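Local atomic coordinates of cytochrome c' (Rhodopseudomonas palustris, PDB entry 1MQV), a protein that carries a covalently bound high-spin heme c whose iron has no sixth ligand and has electron transfer activity, though its exact function is not known. Residues 9-12 against 13-16; 30-34 against 35-39; 69-72 against 73-77; 94-98 against 99-103. The protein carries 3 engineered substitutions. All blocks are in the same frame, centred on the assembly; numbering follows the deposited sequence.

Interaction 1. Residues 9-12 against 13-16; sequences KAIL and KQMG. With HEC (heme c), chain C.
Leu12 and Met15, three residues apart on helix 4-27, meet methyl to methyl (Leu12 CD2 to Met15 CE, 3.8 Å) over one face of the heme. Leu12 CD2 stands almost directly above the iron, 3.5 Å from the heme FE. That iron has His117 as its axial ligand and no sixth one, so the leucine methyl sits over the vacant sixth position. Leu12 CD1 lies over pyrrole carbon C4D, and Met15 CE rests above the meso carbon CHC of the same heme at 3.9 Å; bends about the CB-CG bond (chi2 -131°) and the next one bring it there. At the propionate end, the methylenes of Lys9 pass both carboxylates, CG lying 3.4 Å from heme O2A, and NZ runs on to a hydrogen bond with Asp64 O. With an alanine in place of Lys9, the Asp64 carbonyl would probably lose its amine partner and the propionates this flanking chain. The backbone bonds Met15 N to Ile11 O and Gly16 N to Leu12 O, both 2.9 Å, set the spacing of these groups. Farther round the helix, Ile11 and Met15 pack on Asp47 of helix 34-50 and on Leu51 just beyond it.

Interaction 2. Residues 30-34 against 35-39; sequences AKWDQ and AVVQK. Engineered in segment 30-34: Trp32 (natural residue Phe).
Trp32 and Val37 form a hydrophobic staple across the start of helix 34-50, with Asp33 between them as the N-cap. Trp32, engineered in place of the natural phenylalanine, immediately precedes the cap, and Val37 is the fourth residue after it. Their side chains cross at about a right angle: Val37 CG2 approaches the six-membered ring obliquely, closest to Trp32 CZ3 at 3.5 Å. The indole reaches forward over the first turn, its CG being anti to the backbone N (chi1 161°), and Gln34 N lies 3.7 Å above the plane of the Trp32 ring, toward its rim. Ile96 touches both Trp32 and Val37, while Met25 of helix 4-27 touches Val37, so the staple is pressed into the end of the four-helix bundle.

Asp33 and Val36 also cross nearly at right angles. Methyl CG2 of Val36 sits against the carboxylate carbon, 3.3 Å from Asp33 CG, beside the capping bond that the same acid accepts. The negative charge would also suit the partial positive charge of a helix start. Replacing Asp33 by a glycine would probably leave the Val36 amide without its capping acceptor and the valine methyl without the carboxylate it rests on. Behind the cap the regular bonding begins: Val37 N donates to Asp33 O, and Gln38 N reaches Gln34 O at 2.9 Å. In the capping bond itself, Val36 N meets Asp33 OD1 at 3.0 Å from 52° above the carboxylate plane.

Interaction 3. Residues 69-72 against 73-77; sequences PKIF and EDKAK. Engineered in segment 69-72: Phe72 (natural residue Trp).
In the turn that leads into helix 75-95, Ile71 packs on Lys75; Asp74 holds the N-cap position without making a capping bond. Methyl CG2 of Ile71 is the focus: it touches the lysine methylene Lys75 CD at 3.6 Å and stands 3.9 Å above the plane of the Phe72 ring, over its centre. Phe72 is engineered, the natural residue being tryptophan. The Lys75 chain comes to the isoleucine obliquely after bending at chi2 (69°), and its NZ makes a weak hydrogen bond to Phe55 O. The Ile71 side chain also packs on Phe120 of helix 99-120, and its nearest atoms are about 4 Å from the heme.

The backbone is held by bonds spaced three residues apart. Glu73 N donates to Lys70 O at 2.9 Å and Asp74 N to Ile71 O at 3.2 Å, each donor lying well above the carbonyl plane. On the outer side Lys70 NZ and Asp74 OD2 have opposite charges, but their 4.5 Å separation exceeds a salt bridge. With no side-chain cap at this helix start, a water takes the first amide: it accepts from Lys75 N at 2.9 Å and donates weakly to Phe72 O.

Interaction 4. Residues 94-98 against 99-103; sequences GTIKD and EASLK
Ser101 and Asp98 carry the polar part of this tight turn between helices 75-95 and 99-120. Asp98 is the N-cap of the second helix, and its OD1 accepts two bonds from Ser101. The backbone N arrives at 2.8 Å, nearly along the C-O axis of Asp98 OD1; the hydroxyl Ser101 OG donates at 2.5 Å from above the carboxylate plane. Ser101 OG also accepts from Lys97 N (2.9 Å), a bond that ties the connection to the first turn of the helix. The hydroxyl can serve both because it is held between the backbone N and the carbonyl carbon (chi1 44°). Among main-chain bonds, Leu102 N donates to Asp98 O at 3.0 Å, starting the regular helical pattern.

The apolar part lies on the inner side. Ile96, the first residue to leave the preceding helix, lays its CG2 against Leu102, 3.6 Å from CA and touching CB as well. Trp32 packs on both these residues, and Met25 and Leu26 of helix 4-27 also touch Leu102.

Farther along, Lys103 NZ makes a salt bridge with Glu99 OE2 whose hydrogen bond is weak. Since the Ser101 hydroxyl donates a hydrogen bond to the carboxylate and accepts one from the backbone N of Lys97, its rotation is fixed, and the negative charge on Asp98 would probably be steadied by two donors at the start of a helix.

The four contacts sit at different places along the four-helix bundle. Interaction 1 forms part of the heme pocket. Interaction 3, whose centre is 20 Å from that of interaction 1, also approaches the heme, through Ile71. Interactions 2 and 4 lie at the opposite end: Val37 and Ile96 have side chains about 13 and 12 Å from the heme. These two are 10 Å apart between centres and pack together, Trp32 CZ2 lying 3.3 Å from Asp98 CA, so that the engineered Trp32 bridges the two capped helix starts. Helix 75-95 joins interactions 3 and 4, whose centres are 34 Å apart, and so spans the bundle from the heme end to the far end.

Interaction 1. Residues 9-12 against 13-16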
loop_
_atom_site.group_PDB
_atom_site.type_symbol
_atom_site.label_atom_id
_atom_site.label_comp_id
_atom_site.label_asym_id
_atom_site.label_seq_id
_atom_site.Cartn_x
_atom_site.Cartn_y
_atom_site.Cartn_z
ATOM N N LYS A 9 -0.597 -4.833 -10.550
ATOM C CA LYS A 9 0.611 -5.428 -9.998
ATOM C C LYS A 9 1.783 -4.460 -10.107
ATOM O O LYS A 9 2.680 -4.459 -9.243
ATOM C CB LYS A 9 0.936 -6.744 -10.736
ATOM C CG LYS A 9 0.164 -7.994 -10.235
ATOM C CD LYS A 9 0.551 -9.170 -11.169
ATOM C CE LYS A 9 0.646 -10.490 -10.468
ATOM N NZ LYS A 9 1.114 -11.493 -11.461
ATOM N N ALA A 10 1.781 -3.634 -11.158
ATOM C CA ALA A 10 2.851 -2.666 -11.357
ATOM C C ALA A 10 2.774 -1.591 -10.265
ATOM O O ALA A 10 3.790 -1.172 -9.700
ATOM C CB ALA A 10 2.745 -2.016 -12.739
ATOM N N ILE A 11 1.563 -1.164 -9.961
ATOM C CA ILE A 11 1.375 -0.139 -8.924
ATOM C C ILE A 11 1.718 -0.729 -7.533
ATOM O O ILE A 11 2.342 -0.057 -6.715
ATOM C CB ILE A 11 -0.068 0.383 -8.916
ATOM C CG1 ILE A 11 -0.318 1.255 -10.155
ATOM C CG2 ILE A 11 -0.346 1.174 -7.599
ATOM C CD1 ILE A 11 -1.817 1.425 -10.460
ATOM N N LEU A 12 1.314 -1.966 -7.257
ATOM C CA LEU A 12 1.606 -2.561 -5.946
ATOM C C LEU A 12 3.092 -2.850 -5.832
ATOM O O LEU A 12 3.652 -2.801 -4.742
ATOM C CB LEU A 12 0.773 -3.834 -5.707
ATOM C CG LEU A 12 -0.715 -3.546 -5.568
ATOM C CD1 LEU A 12 -1.531 -4.769 -5.983
ATOM C CD2 LEU A 12 -1.008 -3.180 -4.042
ATOM N N LYS A 13 3.751 -3.146 -6.955
ATOM C CA LYS A 13 5.194 -3.370 -6.912
ATOM C C LYS A 13 5.851 -2.053 -6.503
ATOM O O LYS A 13 6.789 -2.049 -5.676
ATOM C CB LYS A 13 5.708 -3.845 -8.288
ATOM C CG LYS A 13 7.210 -4.024 -8.362
ATOM C CD LYS A 13 7.583 -4.745 -9.670
ATOM C CE LYS A 13 9.079 -4.674 -9.950
ATOM N NZ LYS A 13 9.899 -5.083 -8.785
ATOM N N GLN A 14 5.376 -0.939 -7.065
ATOM C CA GLN A 14 5.907 0.387 -6.700
ATOM C C GLN A 14 5.663 0.628 -5.205
ATOM O O GLN A 14 6.533 1.167 -4.511
ATOM C CB GLN A 14 5.219 1.553 -7.461
ATOM C CG GLN A 14 5.129 1.450 -8.973
ATOM C CD GLN A 14 4.157 2.485 -9.543
ATOM O OE1 GLN A 14 3.461 2.234 -10.539
ATOM N NE2 GLN A 14 4.108 3.659 -8.910
ATOM N N MET A 15 4.483 0.248 -4.709
ATOM C CA MET A 15 4.197 0.471 -3.284
ATOM C C MET A 15 5.227 -0.291 -2.464
ATOM O O MET A 15 5.781 0.243 -1.493
ATOM C CB MET A 15 2.772 0.008 -2.919
ATOM C CG MET A 15 1.684 1.046 -3.079
ATOM S SD MET A 15 0.597 1.174 -1.597
ATOM C CE MET A 15 -0.549 -0.011 -2.024
ATOM N N GLY A 16 5.494 -1.542 -2.861
ATOM C CA GLY A 16 6.502 -2.337 -2.164
ATOM C C GLY A 16 7.858 -1.624 -2.167
ATOM O O GLY A 16 8.524 -1.520 -1.113
HETATM FE FE HEC C . -0.460 -5.374 -1.415
HETATM C CHA HEC C . 0.119 -7.390 -4.048
HETATM C CHB HEC C . 2.846 -4.499 -1.376
HETATM C CHC HEC C . -1.132 -2.807 0.688
HETATM C CHD HEC C . -3.942 -5.906 -1.722
HETATM N NA HEC C . 1.200 -5.873 -2.518
HETATM C C1A HEC C . 1.195 -6.734 -3.572
HETATM C C2A HEC C . 2.512 -6.838 -4.082
HETATM C C3A HEC C . 3.354 -6.030 -3.309
HETATM C C4A HEC C . 2.474 -5.428 -2.332
HETATM C CMA HEC C . 4.824 -5.750 -3.320
HETATM C CAA HEC C . 2.946 -7.756 -5.218
HETATM C CBA HEC C . 2.807 -7.025 -6.534
HETATM C CGA HEC C . 3.416 -7.830 -7.690
HETATM O O1A HEC C . 4.538 -7.498 -8.088
HETATM O O2A HEC C . 2.767 -8.776 -8.174
HETATM N NB HEC C . 0.608 -4.007 -0.537
HETATM C C1B HEC C . 1.983 -3.842 -0.510
HETATM C C2B HEC C . 2.435 -2.840 0.480
HETATM C C3B HEC C . 1.323 -2.373 1.063
HETATM C C4B HEC C . 0.180 -3.072 0.405
HETATM C CMB HEC C . 3.932 -2.501 0.754
HETATM C CAB HEC C . 1.199 -1.386 2.136
HETATM C CBB HEC C . 1.841 -0.139 2.119
HETATM N NC HEC C . -2.156 -4.503 -0.747
HETATM C C1C HEC C . -2.257 -3.447 0.158
HETATM C C2C HEC C . -3.597 -3.198 0.529
HETATM C C3C HEC C . -4.434 -4.074 -0.112
HETATM C C4C HEC C . -3.477 -4.897 -0.914
HETATM C CMC HEC C . -4.047 -2.217 1.664
HETATM C CAC HEC C . -5.867 -4.326 -0.050
HETATM C CBC HEC C . -6.742 -3.232 0.400
HETATM N ND HEC C . -1.718 -6.432 -2.610
HETATM C C1D HEC C . -3.069 -6.663 -2.561
HETATM C C2D HEC C . -3.486 -7.705 -3.523
HETATM C C3D HEC C . -2.326 -8.099 -4.146
HETATM C C4D HEC C . -1.227 -7.301 -3.606
HETATM C CMD HEC C . -4.982 -7.978 -3.857
HETATM C CAD HEC C . -2.271 -9.162 -5.344
HETATM C CBD HEC C . -2.332 -8.288 -6.633
HETATM C CGD HEC C . -2.504 -9.182 -7.858
HETATM O O1D HEC C . -1.778 -10.185 -7.890
HETATM O O2D HEC C . -3.343 -8.884 -8.732
#

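Interaction 2. Residues 30-34 against 35-39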
loop_
_atom_site.group_PDB
_atom_site.type_symbol
_atom_site.label_atom_id
_atom_site.label_comp_id
_atom_site.label_asym_id
_atom_site.label_seq_id
_atom_site.Cartn_x
_atom_site.Cartn_y
_atom_site.Cartn_z
ATOM N N ALA A 30 20.306 2.878 6.887
ATOM C CA ALA A 30 20.255 4.069 6.032
ATOM C C ALA A 30 19.925 5.191 6.975
ATOM O O ALA A 30 19.146 5.008 7.895
ATOM C CB ALA A 30 19.178 3.956 4.948
ATOM N N LYS A 31 20.520 6.353 6.755
ATOM C CA LYS A 31 20.296 7.512 7.613
ATOM C C LYS A 31 18.929 8.137 7.318
ATOM O O LYS A 31 18.430 8.056 6.199
ATOM C CB LYS A 31 21.365 8.580 7.346
ATOM C CG LYS A 31 22.817 8.112 7.359
ATOM C CD LYS A 31 23.100 7.044 6.297
ATOM C CE LYS A 31 22.596 7.429 4.905
ATOM N NZ LYS A 31 22.400 6.215 4.044
ATOM N N TRP A 32 18.332 8.750 8.335
ATOM C CA TRP A 32 17.059 9.451 8.190
ATOM C C TRP A 32 17.175 10.478 7.053
ATOM O O TRP A 32 18.220 11.133 6.911
ATOM C CB TRP A 32 16.751 10.187 9.492
ATOM C CG TRP A 32 15.757 11.252 9.337
ATOM C CD1 TRP A 32 15.982 12.592 9.408
ATOM C CD2 TRP A 32 14.345 11.087 9.160
ATOM N NE1 TRP A 32 14.800 13.274 9.294
ATOM C CE2 TRP A 32 13.778 12.373 9.136
ATOM C CE3 TRP A 32 13.496 9.973 9.017
ATOM C CZ2 TRP A 32 12.407 12.582 8.977
ATOM C CZ3 TRP A 32 12.125 10.189 8.861
ATOM C CH2 TRP A 32 11.603 11.475 8.837
ATOM N N ASP A 33 16.118 10.608 6.247
ATOM C CA ASP A 33 16.098 11.559 5.143
ATOM C C ASP A 33 14.638 11.939 5.050
ATOM O O ASP A 33 13.838 11.124 4.573
ATOM C CB ASP A 33 16.570 10.854 3.862
ATOM C CG ASP A 33 16.674 11.801 2.671
ATOM O OD1 ASP A 33 15.732 12.592 2.426
ATOM O OD2 ASP A 33 17.710 11.741 1.975
ATOM N N GLN A 34 14.265 13.127 5.531
ATOM C CA GLN A 34 12.857 13.507 5.528
ATOM C C GLN A 34 12.205 13.496 4.144
ATOM O O GLN A 34 11.064 13.062 3.986
ATOM C CB GLN A 34 12.630 14.876 6.182
ATOM C CG GLN A 34 11.194 15.340 5.988
ATOM C CD GLN A 34 10.643 16.180 7.124
ATOM O OE1 GLN A 34 9.430 16.198 7.353
ATOM N NE2 GLN A 34 11.519 16.892 7.832
ATOM N N ALA A 35 12.954 13.943 3.144
ATOM C CA ALA A 35 12.457 13.996 1.778
ATOM C C ALA A 35 12.130 12.594 1.231
ATOM O O ALA A 35 11.104 12.402 0.559
ATOM C CB ALA A 35 13.503 14.687 0.891
ATOM N N VAL A 36 13.020 11.636 1.479
ATOM C CA VAL A 36 12.798 10.261 1.017
ATOM C C VAL A 36 11.537 9.683 1.645
ATOM O O VAL A 36 10.778 8.988 0.995
ATOM C CB VAL A 36 13.997 9.332 1.400
ATOM C CG1 VAL A 36 13.607 7.835 1.175
ATOM C CG2 VAL A 36 15.233 9.715 0.566
ATOM N N VAL A 37 11.334 9.960 2.932
ATOM C CA VAL A 37 10.162 9.457 3.639
ATOM C C VAL A 37 8.893 10.094 3.094
ATOM O O VAL A 37 7.905 9.405 2.838
ATOM C CB VAL A 37 10.322 9.735 5.133
ATOM C CG1 VAL A 37 9.066 9.405 5.871
ATOM C CG2 VAL A 37 11.441 8.889 5.653
ATOM N N GLN A 38 8.922 11.407 2.872
ATOM C CA GLN A 38 7.765 12.110 2.306
ATOM C C GLN A 38 7.435 11.560 0.921
ATOM O O GLN A 38 6.257 11.405 0.546
ATOM C CB GLN A 38 8.085 13.578 2.176
ATOM C CG GLN A 38 7.852 14.344 3.442
ATOM C CD GLN A 38 6.365 14.427 3.777
ATOM O OE1 GLN A 38 5.807 13.526 4.398
ATOM N NE2 GLN A 38 5.716 15.502 3.339
ATOM N N LYS A 39 8.485 11.281 0.154
ATOM C CA LYS A 39 8.287 10.744 -1.207
ATOM C C LYS A 39 7.587 9.363 -1.160
ATOM O O LYS A 39 6.643 9.095 -1.927
ATOM C CB LYS A 39 9.639 10.662 -1.900
ATOM C CG LYS A 39 9.662 10.041 -3.299
ATOM C CD LYS A 39 11.066 10.083 -3.838
ATOM C CE LYS A 39 11.184 9.355 -5.175
ATOM N NZ LYS A 39 10.494 10.073 -6.264
#

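Interaction 3. Residues 69-72 against 73-77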
loop_
_atom_site.group_PDB
_atom_site.type_symbol
_atom_site.label_atom_id
_atom_site.label_comp_id
_atom_site.label_asym_id
_atom_site.label_seq_id
_atom_site.Cartn_x
_atom_site.Cartn_y
_atom_site.Cartn_z
ATOM N N PRO A 69 -10.558 -14.564 -4.641
ATOM C CA PRO A 69 -11.949 -14.288 -5.008
ATOM C C PRO A 69 -12.758 -13.616 -3.901
ATOM O O PRO A 69 -13.753 -12.943 -4.188
ATOM C CB PRO A 69 -12.494 -15.675 -5.370
ATOM C CG PRO A 69 -11.270 -16.405 -5.858
ATOM C CD PRO A 69 -10.232 -15.990 -4.843
ATOM N N LYS A 70 -12.315 -13.785 -2.653
ATOM C CA LYS A 70 -12.985 -13.212 -1.489
ATOM C C LYS A 70 -13.231 -11.718 -1.676
ATOM O O LYS A 70 -14.206 -11.156 -1.167
ATOM C CB LYS A 70 -12.153 -13.467 -0.241
ATOM C CG LYS A 70 -12.844 -13.013 1.081
ATOM C CD LYS A 70 -12.035 -13.420 2.313
ATOM C CE LYS A 70 -12.656 -12.891 3.609
ATOM N NZ LYS A 70 -14.010 -13.458 3.880
ATOM N N ILE A 71 -12.350 -11.079 -2.429
ATOM C CA ILE A 71 -12.477 -9.659 -2.704
ATOM C C ILE A 71 -13.875 -9.285 -3.188
ATOM O O ILE A 71 -14.461 -8.302 -2.731
ATOM C CB ILE A 71 -11.467 -9.249 -3.783
ATOM C CG1 ILE A 71 -10.051 -9.369 -3.176
ATOM C CG2 ILE A 71 -11.828 -7.841 -4.350
ATOM C CD1 ILE A 71 -8.907 -9.221 -4.176
ATOM N N PHE A 72 -14.427 -10.073 -4.104
ATOM C CA PHE A 72 -15.726 -9.733 -4.654
ATOM C C PHE A 72 -16.937 -10.028 -3.788
ATOM O O PHE A 72 -18.062 -9.652 -4.135
ATOM C CB PHE A 72 -15.838 -10.343 -6.055
ATOM C CG PHE A 72 -14.699 -9.927 -6.932
ATOM C CD1 PHE A 72 -14.600 -8.609 -7.361
ATOM C CD2 PHE A 72 -13.630 -10.786 -7.162
ATOM C CE1 PHE A 72 -13.457 -8.158 -7.983
ATOM C CE2 PHE A 72 -12.485 -10.336 -7.788
ATOM C CZ PHE A 72 -12.394 -9.024 -8.195
ATOM N N GLU A 73 -16.695 -10.662 -2.651
ATOM C CA GLU A 73 -17.760 -10.968 -1.710
ATOM C C GLU A 73 -17.709 -10.001 -0.564
ATOM O O GLU A 73 -18.545 -10.071 0.311
ATOM C CB GLU A 73 -17.613 -12.363 -1.119
ATOM C CG GLU A 73 -18.035 -13.499 -2.034
ATOM C CD GLU A 73 -17.982 -14.846 -1.329
ATOM O OE1 GLU A 73 -18.765 -15.052 -0.372
ATOM O OE2 GLU A 73 -17.149 -15.694 -1.721
ATOM N N ASP A 74 -16.704 -9.135 -0.557
ATOM C CA ASP A 74 -16.557 -8.149 0.511
ATOM C C ASP A 74 -15.901 -6.927 -0.120
ATOM O O ASP A 74 -14.966 -6.351 0.450
ATOM C CB ASP A 74 -15.646 -8.701 1.589
ATOM C CG ASP A 74 -16.253 -8.578 2.963
ATOM O OD1 ASP A 74 -16.973 -7.577 3.198
ATOM O OD2 ASP A 74 -16.004 -9.472 3.800
ATOM N N LYS A 75 -16.414 -6.517 -1.285
ATOM C CA LYS A 75 -15.776 -5.429 -2.014
ATOM C C LYS A 75 -15.741 -4.100 -1.300
ATOM O O LYS A 75 -14.751 -3.404 -1.411
ATOM C CB LYS A 75 -16.390 -5.234 -3.407
ATOM C CG LYS A 75 -15.481 -4.414 -4.367
ATOM C CD LYS A 75 -14.226 -5.204 -4.753
ATOM C CE LYS A 75 -13.262 -4.385 -5.645
ATOM N NZ LYS A 75 -13.935 -3.513 -6.643
ATOM N N ALA A 76 -16.808 -3.751 -0.579
ATOM C CA ALA A 76 -16.827 -2.460 0.129
ATOM C C ALA A 76 -15.698 -2.417 1.155
ATOM O O ALA A 76 -14.997 -1.410 1.282
ATOM C CB ALA A 76 -18.162 -2.261 0.827
ATOM N N LYS A 77 -15.526 -3.511 1.885
ATOM C CA LYS A 77 -14.461 -3.602 2.871
ATOM C C LYS A 77 -13.103 -3.508 2.208
ATOM O O LYS A 77 -12.225 -2.801 2.702
ATOM C CB LYS A 77 -14.581 -4.913 3.659
ATOM C CG LYS A 77 -13.394 -5.234 4.586
ATOM C CD LYS A 77 -13.576 -6.608 5.224
ATOM C CE LYS A 77 -12.357 -7.032 6.023
ATOM N NZ LYS A 77 -12.493 -8.458 6.449
HETATM O O HOH W 1 -19.173 -7.469 -1.642
#

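Interaction 4. Residues 94-98 against 99-103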
loop_
_atom_site.group_PDB
_atom_site.type_symbol
_atom_site.label_atom_id
_atom_site.label_comp_id
_atom_site.label_asym_id
_atom_site.label_seq_id
_atom_site.Cartn_x
_atom_site.Cartn_y
_atom_site.Cartn_z
ATOM N N GLY A 94 2.069 14.420 7.597
ATOM C CA GLY A 94 1.999 15.494 8.563
ATOM C C GLY A 94 2.593 15.108 9.911
ATOM O O GLY A 94 3.172 15.951 10.601
ATOM N N THR A 95 2.487 13.833 10.294
ATOM C CA THR A 95 2.996 13.413 11.606
ATOM C C THR A 95 4.439 12.928 11.642
ATOM O O THR A 95 5.060 12.941 12.704
ATOM C CB THR A 95 2.109 12.320 12.212
ATOM O OG1 THR A 95 2.195 11.124 11.421
ATOM C CG2 THR A 95 0.657 12.793 12.252
ATOM N N ILE A 96 4.978 12.471 10.510
ATOM C CA ILE A 96 6.373 12.007 10.515
ATOM C C ILE A 96 7.326 13.115 10.034
ATOM O O ILE A 96 7.486 13.375 8.842
ATOM C CB ILE A 96 6.514 10.705 9.676
ATOM C CG1 ILE A 96 5.702 9.611 10.381
ATOM C CG2 ILE A 96 8.023 10.277 9.572
ATOM C CD1 ILE A 96 5.646 8.259 9.639
ATOM N N LYS A 97 7.994 13.748 10.993
ATOM C CA LYS A 97 8.845 14.895 10.703
ATOM C C LYS A 97 10.322 14.717 11.089
ATOM O O LYS A 97 11.163 15.582 10.794
ATOM C CB LYS A 97 8.283 16.110 11.449
ATOM C CG LYS A 97 8.502 15.991 12.959
ATOM C CD LYS A 97 7.925 17.149 13.734
ATOM C CE LYS A 97 6.444 16.955 13.960
ATOM N NZ LYS A 97 5.851 18.090 14.713
ATOM N N ASP A 98 10.622 13.616 11.766
ATOM C CA ASP A 98 11.985 13.309 12.187
ATOM C C ASP A 98 12.075 11.824 12.445
ATOM O O ASP A 98 11.060 11.154 12.364
ATOM C CB ASP A 98 12.360 14.093 13.448
ATOM C CG ASP A 98 11.324 13.991 14.558
ATOM O OD1 ASP A 98 10.639 12.960 14.675
ATOM O OD2 ASP A 98 11.219 14.950 15.352
ATOM N N GLU A 99 13.267 11.319 12.787
ATOM C CA GLU A 99 13.454 9.891 13.009
ATOM C C GLU A 99 12.640 9.354 14.148
ATOM O O GLU A 99 12.100 8.247 14.084
ATOM C CB GLU A 99 14.930 9.554 13.219
ATOM C CG GLU A 99 15.126 8.047 13.345
ATOM C CD GLU A 99 16.489 7.606 12.903
ATOM O OE1 GLU A 99 17.183 8.416 12.241
ATOM O OE2 GLU A 99 16.858 6.451 13.207
ATOM N N ALA A 100 12.522 10.144 15.201
ATOM C CA ALA A 100 11.740 9.704 16.319
ATOM C C ALA A 100 10.276 9.488 15.952
ATOM O O ALA A 100 9.701 8.490 16.381
ATOM C CB ALA A 100 11.858 10.713 17.462
ATOM N N SER A 101 9.677 10.420 15.200
ATOM C CA SER A 101 8.261 10.290 14.806
ATOM C C SER A 101 8.096 9.188 13.741
ATOM O O SER A 101 7.043 8.568 13.659
ATOM C CB SER A 101 7.655 11.643 14.336
ATOM O OG SER A 101 8.514 12.347 13.471
ATOM N N LEU A 102 9.109 8.978 12.912
ATOM C CA LEU A 102 9.048 7.823 11.986
ATOM C C LEU A 102 8.929 6.530 12.844
ATOM O O LEU A 102 8.076 5.691 12.578
ATOM C CB LEU A 102 10.319 7.738 11.156
ATOM C CG LEU A 102 10.447 6.422 10.386
ATOM C CD1 LEU A 102 9.397 6.396 9.283
ATOM C CD2 LEU A 102 11.865 6.266 9.776
ATOM N N LYS A 103 9.772 6.355 13.868
ATOM C CA LYS A 103 9.674 5.159 14.709
ATOM C C LYS A 103 8.336 5.063 15.491
ATOM O O LYS A 103 7.784 3.987 15.685
ATOM C CB LYS A 103 10.857 5.073 15.702
ATOM C CG LYS A 103 12.244 4.804 15.005
ATOM C CD LYS A 103 13.367 5.038 15.959
ATOM C CE LYS A 103 14.684 4.820 15.263
ATOM N NZ LYS A 103 15.757 5.295 16.175
#